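Side-chain contacts in methyl-coenzyme M reductase subunit beta (Methanosarcina barkeri, PDB 1E6Y), which forms part of methyl-coenzyme M reductase, the nickel F430 enzyme that releases methane from methyl-coenzyme M with coenzyme B as reductant in the final step of methanogenesis: residues Q136-M139 and D140-T144; G143-P146 and Y147-P150; A309-L312 and V313-A317; G318-A321 and Q322-S325. All blocks are in the same frame, centred on the assembly; numbering follows the deposited sequence.

Interaction 1 of 4, residues Q136-M139 and D140-T144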
ATOM      1  N   GLN E 136     -12.677  28.184   5.166  1.00 10.52           N
ATOM      2  CA  GLN E 136     -13.180  29.411   4.552  1.00 11.39           C
ATOM      3  C   GLN E 136     -13.635  30.431   5.598  1.00 12.06           C
ATOM      4  O   GLN E 136     -13.356  31.628   5.467  1.00 11.77           O
ATOM      5  CB  GLN E 136     -14.342  29.095   3.606  1.00 11.49           C
ATOM      6  CG  GLN E 136     -14.976  30.326   2.959  1.00 13.31           C
ATOM      7  CD  GLN E 136     -14.080  30.976   1.917  1.00 13.98           C
ATOM      8  OE1 GLN E 136     -13.686  30.337   0.940  1.00 13.77           O
ATOM      9  NE2 GLN E 136     -13.792  32.261   2.096  1.00 15.20           N
ATOM     10  N   THR E 137     -14.301  29.948   6.646  1.00 11.86           N
ATOM     11  CA  THR E 137     -14.810  30.813   7.707  1.00 12.72           C
ATOM     12  C   THR E 137     -13.684  31.523   8.456  1.00 12.81           C
ATOM     13  O   THR E 137     -13.766  32.727   8.710  1.00 13.18           O
ATOM     14  CB  THR E 137     -15.673  30.012   8.712  1.00 12.80           C
ATOM     15  OG1 THR E 137     -16.837  29.508   8.045  1.00 12.44           O
ATOM     16  CG2 THR E 137     -16.111  30.897   9.882  1.00 13.44           C
ATOM     17  N   ILE E 138     -12.614  30.791   8.761  1.00 12.76           N
ATOM     18  CA  ILE E 138     -11.467  31.365   9.460  1.00 12.91           C
ATOM     19  C   ILE E 138     -10.714  32.351   8.568  1.00 13.24           C
ATOM     20  O   ILE E 138     -10.323  33.433   9.014  1.00 13.11           O
ATOM     21  CB  ILE E 138     -10.501  30.261   9.952  1.00 13.08           C
ATOM     22  CG1 ILE E 138     -11.191  29.409  11.021  1.00 12.88           C
ATOM     23  CG2 ILE E 138      -9.225  30.880  10.514  1.00 13.00           C
ATOM     24  CD1 ILE E 138     -10.346  28.265  11.538  1.00 12.46           C
ATOM     25  N   MET E 139     -10.584  32.007   7.290  1.00 13.51           N
ATOM     26  CA  MET E 139      -9.916  32.870   6.320  1.00 14.21           C
ATOM     27  C   MET E 139     -10.596  34.236   6.263  1.00 14.82           C
ATOM     28  O   MET E 139      -9.935  35.272   6.327  1.00 15.76           O
ATOM     29  CB  MET E 139      -9.943  32.222   4.934  1.00 13.98           C
ATOM     30  CG  MET E 139      -8.758  32.582   4.049  1.00 14.67           C
ATOM     31  SD  MET E 139      -7.230  31.769   4.558  1.00 14.55           S
ATOM     32  CE  MET E 139      -7.629  30.048   4.207  1.00 15.04           C
ATOM     33  N   ASP E 140     -11.924  34.224   6.237  1.00 14.87           N
ATOM     34  CA  ASP E 140     -12.715  35.450   6.155  1.00 15.62           C
ATOM     35  C   ASP E 140     -12.751  36.223   7.469  1.00 15.93           C
ATOM     36  O   ASP E 140     -12.518  37.430   7.492  1.00 16.31           O
ATOM     37  CB  ASP E 140     -14.146  35.122   5.724  1.00 15.58           C
ATOM     38  CG  ASP E 140     -14.247  34.758   4.256  1.00 15.80           C
ATOM     39  OD1 ASP E 140     -13.419  35.237   3.452  1.00 16.75           O
ATOM     40  OD2 ASP E 140     -15.169  33.997   3.901  1.00 16.41           O
ATOM     41  N   MET E 141     -13.033  35.517   8.561  1.00 16.46           N
ATOM     42  CA  MET E 141     -13.273  36.146   9.857  1.00 16.56           C
ATOM     43  C   MET E 141     -12.046  36.879  10.382  1.00 16.52           C
ATOM     44  O   MET E 141     -12.164  37.935  11.009  1.00 16.28           O
ATOM     45  CB  MET E 141     -13.714  35.094  10.877  1.00 17.41           C
ATOM     46  CG  MET E 141     -14.039  35.651  12.251  1.00 18.70           C
ATOM     47  SD  MET E 141     -14.769  34.404  13.314  1.00 19.83           S
ATOM     48  CE  MET E 141     -16.441  34.349  12.658  1.00 20.47           C
ATOM     49  N   PHE E 142     -10.871  36.333  10.098  1.00 15.96           N
ATOM     50  CA  PHE E 142      -9.637  36.861  10.662  1.00 16.05           C
ATOM     51  C   PHE E 142      -8.751  37.522   9.612  1.00 16.02           C
ATOM     52  O   PHE E 142      -7.617  37.905   9.900  1.00 16.69           O
ATOM     53  CB  PHE E 142      -8.885  35.747  11.392  1.00 15.92           C
ATOM     54  CG  PHE E 142      -9.658  35.153  12.538  1.00 16.47           C
ATOM     55  CD1 PHE E 142     -10.397  33.985  12.363  1.00 15.94           C
ATOM     56  CD2 PHE E 142      -9.704  35.800  13.772  1.00 16.68           C
ATOM     57  CE1 PHE E 142     -11.176  33.473  13.398  1.00 16.25           C
ATOM     58  CE2 PHE E 142     -10.480  35.296  14.813  1.00 16.92           C
ATOM     59  CZ  PHE E 142     -11.219  34.129  14.626  1.00 16.65           C
ATOM     60  N   GLY E 143      -9.295  37.684   8.406  1.00 16.17           N
ATOM     61  CA  GLY E 143      -8.641  38.471   7.372  1.00 16.25           C
ATOM     62  C   GLY E 143      -7.267  37.972   6.969  1.00 16.18           C
ATOM     63  O   GLY E 143      -6.349  38.764   6.754  1.00 16.72           O
ATOM     64  N   THR E 144      -7.141  36.658   6.816  1.00 15.74           N
ATOM     65  CA  THR E 144      -5.857  36.032   6.528  1.00 15.24           C
ATOM     66  C   THR E 144      -5.297  36.487   5.181  1.00 15.52           C
ATOM     67  O   THR E 144      -6.002  36.475   4.172  1.00 15.77           O
ATOM     68  CB  THR E 144      -5.992  34.500   6.529  1.00 15.15           C
ATOM     69  OG1 THR E 144      -6.629  34.079   7.742  1.00 14.22           O
ATOM     70  CG2 THR E 144      -4.627  33.836   6.424  1.00 14.68           C
TER
HETATM   71  O   HOH W   1      -8.678  36.475   3.998  1.00 30.74           O
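Q136 and D140 face each other one turn apart on helix 125-141, with the amide of the first against the carboxylate of the second. NE2 of Q136 gives a hydrogen bond of 2.9 Å to OD2 of D140. The acceptor lies close to the amide plane, but the amide reaches it from above the carboxylate plane, and the two flat groups are turned 39° apart. With its CG beside the backbone N (chi1 -74°), D140 sends its carboxylate back along the helix toward Q136. The other end of the amide, OE1, is bonded to an aromatic residue of a neighbouring subunit of a different protein, so both ends of the Q136 amide are held.

A second pair, M139 and T144, meets at about a right angle. Bends at chi2 and chi3 curl the methionine and lay SD of M139 against CB of T144 at 3.6 Å, while OG1 of T144 is bonded to Y72. The third pair is apolar: CG2 of I138 touches CD1 of the F142 ring at 3.8 Å, and the carbonyl O of I138 lies at the ring edge. Y72 stacks on the F142 ring.

The helix ends among these groups. N of T144 reaches O of M139 at 3.2 Å, and a water donates both to O of M139 (2.9 Å) and to O of T144. N of G143 makes a weak bond to O of D140. With G143 at positive phi as the C-prime residue, this is a Schellman motif closing helix 125-141.

Interaction 2 of 4, residues G143-P146 and Y147-P150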
ATOM      1  N   GLY E 143      -9.295  37.684   8.406  1.00 16.17           N
ATOM      2  CA  GLY E 143      -8.641  38.471   7.372  1.00 16.25           C
ATOM      3  C   GLY E 143      -7.267  37.972   6.969  1.00 16.18           C
ATOM      4  O   GLY E 143      -6.349  38.764   6.754  1.00 16.72           O
ATOM      5  N   THR E 144      -7.141  36.658   6.816  1.00 15.74           N
ATOM      6  CA  THR E 144      -5.857  36.032   6.528  1.00 15.24           C
ATOM      7  C   THR E 144      -5.297  36.487   5.181  1.00 15.52           C
ATOM      8  O   THR E 144      -6.002  36.475   4.172  1.00 15.77           O
ATOM      9  CB  THR E 144      -5.992  34.500   6.529  1.00 15.15           C
ATOM     10  OG1 THR E 144      -6.629  34.079   7.742  1.00 14.22           O
ATOM     11  CG2 THR E 144      -4.627  33.836   6.424  1.00 14.68           C
ATOM     12  N   ASP E 145      -4.048  36.950   5.189  1.00 16.15           N
ATOM     13  CA  ASP E 145      -3.334  37.284   3.956  1.00 17.18           C
ATOM     14  C   ASP E 145      -3.136  36.015   3.133  1.00 16.50           C
ATOM     15  O   ASP E 145      -2.897  34.941   3.693  1.00 15.41           O
ATOM     16  CB  ASP E 145      -1.967  37.899   4.276  1.00 19.20           C
ATOM     17  CG  ASP E 145      -2.074  39.226   5.005  1.00 21.75           C
ATOM     18  OD1 ASP E 145      -2.910  40.066   4.608  1.00 23.23           O
ATOM     19  OD2 ASP E 145      -1.308  39.435   5.972  1.00 24.54           O
ATOM     20  N   PRO E 146      -3.271  36.114   1.797  1.00 16.02           N
ATOM     21  CA  PRO E 146      -3.158  34.943   0.916  1.00 15.50           C
ATOM     22  C   PRO E 146      -1.901  34.094   1.140  1.00 14.36           C
ATOM     23  O   PRO E 146      -1.968  32.863   1.103  1.00 14.42           O
ATOM     24  CB  PRO E 146      -3.205  35.554  -0.484  1.00 15.59           C
ATOM     25  CG  PRO E 146      -4.086  36.753  -0.310  1.00 16.36           C
ATOM     26  CD  PRO E 146      -3.732  37.305   1.056  1.00 16.01           C
ATOM     27  N   TYR E 147      -0.779  34.739   1.457  1.00 13.27           N
ATOM     28  CA  TYR E 147       0.460  34.006   1.716  1.00 12.64           C
ATOM     29  C   TYR E 147       0.502  33.304   3.074  1.00 12.68           C
ATOM     30  O   TYR E 147       1.451  32.577   3.374  1.00 12.47           O
ATOM     31  CB  TYR E 147       1.675  34.927   1.555  1.00 12.73           C
ATOM     32  CG  TYR E 147       2.273  34.868   0.169  1.00 12.67           C
ATOM     33  CD1 TYR E 147       2.917  33.715  -0.280  1.00 12.69           C
ATOM     34  CD2 TYR E 147       2.056  35.897  -0.745  1.00 13.08           C
ATOM     35  CE1 TYR E 147       3.313  33.580  -1.608  1.00 13.40           C
ATOM     36  CE2 TYR E 147       2.446  35.772  -2.077  1.00 14.18           C
ATOM     37  CZ  TYR E 147       3.067  34.608  -2.503  1.00 13.81           C
ATOM     38  OH  TYR E 147       3.379  34.447  -3.832  1.00 14.01           O
ATOM     39  N   ASP E 148      -0.558  33.467   3.860  1.00 12.40           N
ATOM     40  CA  ASP E 148      -0.722  32.717   5.102  1.00 12.91           C
ATOM     41  C   ASP E 148      -1.838  31.686   5.010  1.00 12.39           C
ATOM     42  O   ASP E 148      -2.071  30.931   5.956  1.00 12.41           O
ATOM     43  CB  ASP E 148      -1.008  33.665   6.264  1.00 14.07           C
ATOM     44  CG  ASP E 148       0.229  34.395   6.739  1.00 15.62           C
ATOM     45  OD1 ASP E 148       1.343  33.841   6.617  1.00 17.11           O
ATOM     46  OD2 ASP E 148       0.081  35.523   7.252  1.00 16.71           O
ATOM     47  N   ALA E 149      -2.507  31.638   3.860  1.00 12.33           N
ATOM     48  CA  ALA E 149      -3.598  30.693   3.629  1.00 11.99           C
ATOM     49  C   ALA E 149      -3.215  29.227   3.841  1.00 11.86           C
ATOM     50  O   ALA E 149      -4.008  28.460   4.383  1.00 12.33           O
ATOM     51  CB  ALA E 149      -4.183  30.887   2.232  1.00 12.10           C
ATOM     52  N   PRO E 150      -1.992  28.823   3.439  1.00 12.29           N
ATOM     53  CA  PRO E 150      -1.579  27.428   3.650  1.00 12.12           C
ATOM     54  C   PRO E 150      -1.554  27.021   5.119  1.00 12.41           C
ATOM     55  O   PRO E 150      -1.833  25.868   5.457  1.00 12.44           O
ATOM     56  CB  PRO E 150      -0.183  27.374   3.032  1.00 12.20           C
ATOM     57  CG  PRO E 150      -0.207  28.433   1.994  1.00 12.52           C
ATOM     58  CD  PRO E 150      -1.000  29.545   2.620  1.00 11.71           C
TER
HETATM   59  O   HOH W   2      -2.360  36.832   7.449  1.00 20.60           O
HETATM   60  O   HOH W   3       1.258  38.272   6.034  1.00 46.90           O
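Y147 stands just after P146 in a short 3-10 turn, with D145 and P146 supplying the carbonyls that the next two residues use. The hydroxyl OH and the carbonyl O of Y147 are both hydrogen-bonded to polar side chains of a neighbouring subunit of a different protein, so this residue faces the subunit interface.

D148 comes next and touches both T144 and D145. Its N bonds to O of D145 at 2.8 Å, and CB of D148 rests on CG2 of T144 at 3.6 Å. The carboxylates of D145 and D148 approach to 4.3 Å between their OD2 atoms, a meeting of like charges which two bridging waters probably soften: both donate to the two OD2 atoms, one of them only weakly to D145, and that same water accepts from N of D145. OD1 of D148 has a salt bridge to R68, which would further offset the repulsion. The bond from D148 N to D145 O, spanning three residues, belongs to the 3-10 turn that leads the loop after helix 125-141 into helix 149-157.

A149 opens that helix. N of A149 bonds to O of P146 at 3.1 Å, and CB of A149 lies 3.2 Å from the same oxygen of P146. P150, which has no N-H to give, meets O of P146 with CD of its ring at 3.8 Å.

Interaction 3 of 4, residues A309-L312 and V313-A317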
ATOM      1  N   ALA E 309     -23.716 -11.952  27.052  1.00  9.65           N
ATOM      2  CA  ALA E 309     -24.110 -12.081  28.454  1.00  9.84           C
ATOM      3  C   ALA E 309     -22.906 -12.427  29.327  1.00  9.90           C
ATOM      4  O   ALA E 309     -22.674 -11.793  30.360  1.00  9.81           O
ATOM      5  CB  ALA E 309     -25.192 -13.144  28.599  1.00 10.24           C
ATOM      6  N   ALA E 310     -22.086 -13.360  28.846  1.00 10.19           N
ATOM      7  CA  ALA E 310     -20.865 -13.754  29.543  1.00  9.52           C
ATOM      8  C   ALA E 310     -19.884 -12.590  29.638  1.00  9.66           C
ATOM      9  O   ALA E 310     -19.206 -12.434  30.648  1.00  9.60           O
ATOM     10  CB  ALA E 310     -20.213 -14.936  28.835  1.00 10.02           C
ATOM     11  N   THR E 311     -19.820 -11.771  28.588  1.00  9.05           N
ATOM     12  CA  THR E 311     -18.973 -10.577  28.587  1.00  9.01           C
ATOM     13  C   THR E 311     -19.431  -9.593  29.660  1.00  8.85           C
ATOM     14  O   THR E 311     -18.624  -9.103  30.452  1.00  9.21           O
ATOM     15  CB  THR E 311     -18.995  -9.866  27.211  1.00  9.02           C
ATOM     16  OG1 THR E 311     -18.412 -10.719  26.217  1.00  9.32           O
ATOM     17  CG2 THR E 311     -18.211  -8.561  27.269  1.00  9.36           C
ATOM     18  N   LEU E 312     -20.734  -9.332  29.701  1.00  8.90           N
ATOM     19  CA  LEU E 312     -21.296  -8.411  30.680  1.00  9.80           C
ATOM     20  C   LEU E 312     -21.073  -8.901  32.112  1.00 10.08           C
ATOM     21  O   LEU E 312     -20.746  -8.110  32.996  1.00  9.94           O
ATOM     22  CB  LEU E 312     -22.791  -8.201  30.409  1.00 11.30           C
ATOM     23  CG  LEU E 312     -23.116  -7.435  29.122  1.00 12.79           C
ATOM     24  CD1 LEU E 312     -24.620  -7.356  28.924  1.00 14.14           C
ATOM     25  CD2 LEU E 312     -22.522  -6.041  29.194  1.00 15.36           C
ATOM     26  N   VAL E 313     -21.108 -10.218  32.295  1.00 10.14           N
ATOM     27  CA  VAL E 313     -20.907 -10.821  33.610  1.00 10.33           C
ATOM     28  C   VAL E 313     -19.429 -10.841  34.009  1.00 10.40           C
ATOM     29  O   VAL E 313     -19.083 -10.469  35.132  1.00 10.53           O
ATOM     30  CB  VAL E 313     -21.485 -12.263  33.654  1.00 10.20           C
ATOM     31  CG1 VAL E 313     -21.069 -12.974  34.941  1.00 11.12           C
ATOM     32  CG2 VAL E 313     -23.003 -12.214  33.553  1.00 11.20           C
ATOM     33  N   ASN E 314     -18.561 -11.221  33.073  1.00 10.38           N
ATOM     34  CA  ASN E 314     -17.138 -11.377  33.371  1.00 10.14           C
ATOM     35  C   ASN E 314     -16.377 -10.052  33.380  1.00 10.35           C
ATOM     36  O   ASN E 314     -15.558  -9.807  34.268  1.00 10.31           O
ATOM     37  CB  ASN E 314     -16.488 -12.340  32.374  1.00 10.34           C
ATOM     38  CG  ASN E 314     -15.164 -12.887  32.876  1.00 11.64           C
ATOM     39  OD1 ASN E 314     -15.005 -13.174  34.065  1.00 11.03           O
ATOM     40  ND2 ASN E 314     -14.198 -13.014  31.975  1.00 11.29           N
ATOM     41  N   CYS E 315     -16.627  -9.214  32.377  1.00 10.08           N
ATOM     42  CA  CYS E 315     -16.064  -7.866  32.363  1.00 10.41           C
ATOM     43  C   CYS E 315     -16.711  -6.997  33.433  1.00 10.14           C
ATOM     44  O   CYS E 315     -16.042  -6.177  34.061  1.00 10.56           O
ATOM     45  CB  CYS E 315     -16.248  -7.223  30.989  1.00 10.65           C
ATOM     46  SG  CYS E 315     -15.249  -7.982  29.704  1.00 10.85           S
ATOM     47  N   GLY E 316     -18.004  -7.215  33.662  1.00 10.17           N
ATOM     48  CA  GLY E 316     -18.710  -6.507  34.714  1.00 10.64           C
ATOM     49  C   GLY E 316     -18.157  -6.803  36.096  1.00 10.25           C
ATOM     50  O   GLY E 316     -17.903  -5.881  36.868  1.00 11.12           O
ATOM     51  N   ALA E 317     -17.909  -8.080  36.383  1.00 10.40           N
ATOM     52  CA  ALA E 317     -17.368  -8.485  37.683  1.00 10.51           C
ATOM     53  C   ALA E 317     -16.013  -7.831  37.960  1.00 11.01           C
ATOM     54  O   ALA E 317     -15.787  -7.290  39.044  1.00 10.97           O
ATOM     55  CB  ALA E 317     -17.240 -10.001  37.748  1.00 10.44           C
TER
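T311 and C315 sit one turn apart in a buried part of helix 296-318, where regular alpha-helical i to i+4 spacing sets the main contacts between 309-312 and 313-317. The backbone bonds come first. N of V313 reaches O of A309, N of N314 reaches O of A310, and N of C315 reaches O of T311, all at 2.8 to 2.9 Å; the step from G316 N to L312 O is weak.

Side-chain packing is the second kind. T311 has its OG1 beside the backbone N (chi1 -65°), which lets the hydroxyl bond back to O of T307 and leaves CG2 of T311 to touch SG of C315 at 3.9 Å. V313 lays CG2 over O of A309 at 3.2 Å. N314 places CB 3.2 Å from O of A310, but its amide leaves the pair: ND2 bonds to OG1 of T327 and to O of V112 of the gamma subunit, tying the helix to helix 323-339 and to the neighbouring chain.

A weaker kind closes the run. G316 has no side chain to stand in the way, and CA of G316 comes within 3.1 Å of O of L312 in a C-H...O contact.

Interaction 4 of 4, residues G318-A321 and Q322-S325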
ATOM      1  N   GLY E 318     -15.149  -7.806  36.949  1.00 10.86           N
ATOM      2  CA  GLY E 318     -13.829  -7.224  37.117  1.00 11.04           C
ATOM      3  C   GLY E 318     -13.764  -5.733  36.841  1.00 11.09           C
ATOM      4  O   GLY E 318     -12.748  -5.098  37.122  1.00 11.69           O
ATOM      5  N   ARG E 319     -14.866  -5.167  36.346  1.00 11.05           N
ATOM      6  CA  ARG E 319     -14.895  -3.807  35.805  1.00 10.29           C
ATOM      7  C   ARG E 319     -13.627  -3.577  34.969  1.00 10.03           C
ATOM      8  O   ARG E 319     -12.953  -2.570  35.120  1.00  9.24           O
ATOM      9  CB  ARG E 319     -15.079  -2.734  36.862  1.00 10.95           C
ATOM     10  CG  ARG E 319     -16.309  -2.909  37.754  1.00 10.98           C
ATOM     11  CD  ARG E 319     -17.608  -2.608  37.011  1.00 12.03           C
ATOM     12  NE  ARG E 319     -18.674  -2.205  37.937  1.00 12.11           N
ATOM     13  CZ  ARG E 319     -19.705  -2.972  38.302  1.00 12.48           C
ATOM     14  NH1 ARG E 319     -20.607  -2.469  39.140  1.00 13.67           N
ATOM     15  NH2 ARG E 319     -19.856  -4.207  37.855  1.00 13.19           N
ATOM     16  N   ALA E 320     -13.308  -4.559  34.128  1.00 10.33           N
ATOM     17  CA  ALA E 320     -12.062  -4.579  33.372  1.00 10.15           C
ATOM     18  C   ALA E 320     -12.349  -5.038  31.950  1.00 10.22           C
ATOM     19  O   ALA E 320     -12.930  -6.103  31.736  1.00  9.97           O
ATOM     20  CB  ALA E 320     -11.058  -5.518  34.037  1.00 11.71           C
ATOM     21  N   ALA E 321     -11.920  -4.234  30.982  1.00  9.68           N
ATOM     22  CA  ALA E 321     -12.222  -4.485  29.577  1.00  9.68           C
ATOM     23  C   ALA E 321     -11.521  -5.728  29.035  1.00  9.47           C
ATOM     24  O   ALA E 321     -12.093  -6.460  28.228  1.00  9.41           O
ATOM     25  CB  ALA E 321     -11.851  -3.268  28.738  1.00  9.82           C
ATOM     26  N   GLN E 322     -10.311  -5.999  29.523  1.00  9.09           N
ATOM     27  CA  GLN E 322      -9.473  -7.049  28.940  1.00  9.20           C
ATOM     28  C   GLN E 322     -10.096  -8.440  29.013  1.00  9.25           C
ATOM     29  O   GLN E 322      -9.773  -9.307  28.196  1.00  9.80           O
ATOM     30  CB  GLN E 322      -8.097  -7.070  29.606  1.00  9.10           C
ATOM     31  CG  GLN E 322      -8.093  -7.626  31.022  1.00  9.30           C
ATOM     32  CD  GLN E 322      -6.743  -7.487  31.680  1.00 10.15           C
ATOM     33  OE1 GLN E 322      -6.340  -6.391  32.066  1.00 10.44           O
ATOM     34  NE2 GLN E 322      -6.014  -8.590  31.774  1.00  9.60           N
ATOM     35  N   ASN E 323     -11.033  -8.629  29.941  1.00  9.19           N
ATOM     36  CA  ASN E 323     -11.665  -9.930  30.151  1.00  9.60           C
ATOM     37  C   ASN E 323     -12.495 -10.389  28.953  1.00  9.11           C
ATOM     38  O   ASN E 323     -12.824 -11.569  28.836  1.00  8.99           O
ATOM     39  CB  ASN E 323     -12.556  -9.897  31.398  1.00 10.00           C
ATOM     40  CG  ASN E 323     -11.774  -9.650  32.672  1.00 11.01           C
ATOM     41  OD1 ASN E 323     -10.549  -9.535  32.653  1.00 11.14           O
ATOM     42  ND2 ASN E 323     -12.485  -9.542  33.789  1.00 11.23           N
ATOM     43  N   VAL E 324     -12.814  -9.458  28.058  1.00  8.44           N
ATOM     44  CA  VAL E 324     -13.673  -9.759  26.916  1.00  8.46           C
ATOM     45  C   VAL E 324     -13.060 -10.749  25.919  1.00  8.60           C
ATOM     46  O   VAL E 324     -13.776 -11.579  25.360  1.00  8.91           O
ATOM     47  CB  VAL E 324     -14.093  -8.465  26.164  1.00  7.64           C
ATOM     48  CG1 VAL E 324     -12.889  -7.821  25.480  1.00  8.66           C
ATOM     49  CG2 VAL E 324     -15.180  -8.778  25.152  1.00  8.63           C
ATOM     50  N   SER E 325     -11.745 -10.688  25.714  1.00  8.74           N
ATOM     51  CA  SER E 325     -11.117 -11.550  24.713  1.00  9.31           C
ATOM     52  C   SER E 325     -11.194 -13.021  25.110  1.00  9.46           C
ATOM     53  O   SER E 325     -11.593 -13.867  24.309  1.00  9.19           O
ATOM     54  CB  SER E 325      -9.659 -11.136  24.457  1.00  8.85           C
ATOM     55  OG  SER E 325      -8.861 -11.220  25.624  1.00  9.71           O
TER
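A320 and N323 bracket a tight turn, and the side chain of N323 reaches back over it. From the backbone of N323, CB comes first, 3.8 Å from O of A320. CG follows at a similar distance from the same oxygen; it sits beside the backbone N (chi1 -64°), which carries the amide back to helix 296-318, where ND2 finds O of N314. On the way, ND2 of N323 passes 4.0 Å from O of A320, too far for a bond. The same ND2 of N323 lies 4.3 Å from CB of A320 and equally far from CA of G318, where glycine leaves room for the amide. The bond to N314 fixes the amide against the end of that helix.

The next residue adds the one hydrogen bond between 318-321 and 322-325: N of V324 reaches O of A321 at 3.1 Å with an N-H...O angle of 168°, nearly straight. CG1 of V324, standing between the backbone N and the carbonyl carbon (chi1 68°), lies 3.2 Å from that same O of A321. Outside the pair, NE2 of Q322 bonds to D113 and E124 of the gamma subunit, and R319 has a salt bridge to E61 of that subunit.

R319, at positive phi, is the C-prime residue of a Schellman motif that ends helix 296-318. The type I beta turn from A320 to N323 follows it at once, so two compact motifs in series link this helix to helix 323-339.

How the interactions relate
The four contacts form two neighbouring pairs along the chain. Interactions 1 and 2 share G143 and T144, lie with centres 9 Å apart, and join helix 125-141 to helix 149-157 in the N-terminal domain. Interactions 3 and 4 follow in the C-terminal domain, centres 8 Å apart, and carry helix 296-318 into helix 323-339; there SG of C315 packs at 3.3 Å against N of V324. The centres of one pair lie 48 to 55 Å from those of the other, and the pairs do not touch. Each therefore marks a separate helix-to-helix connection, and at both places residues of the beta chain pack against other subunits of the assembly.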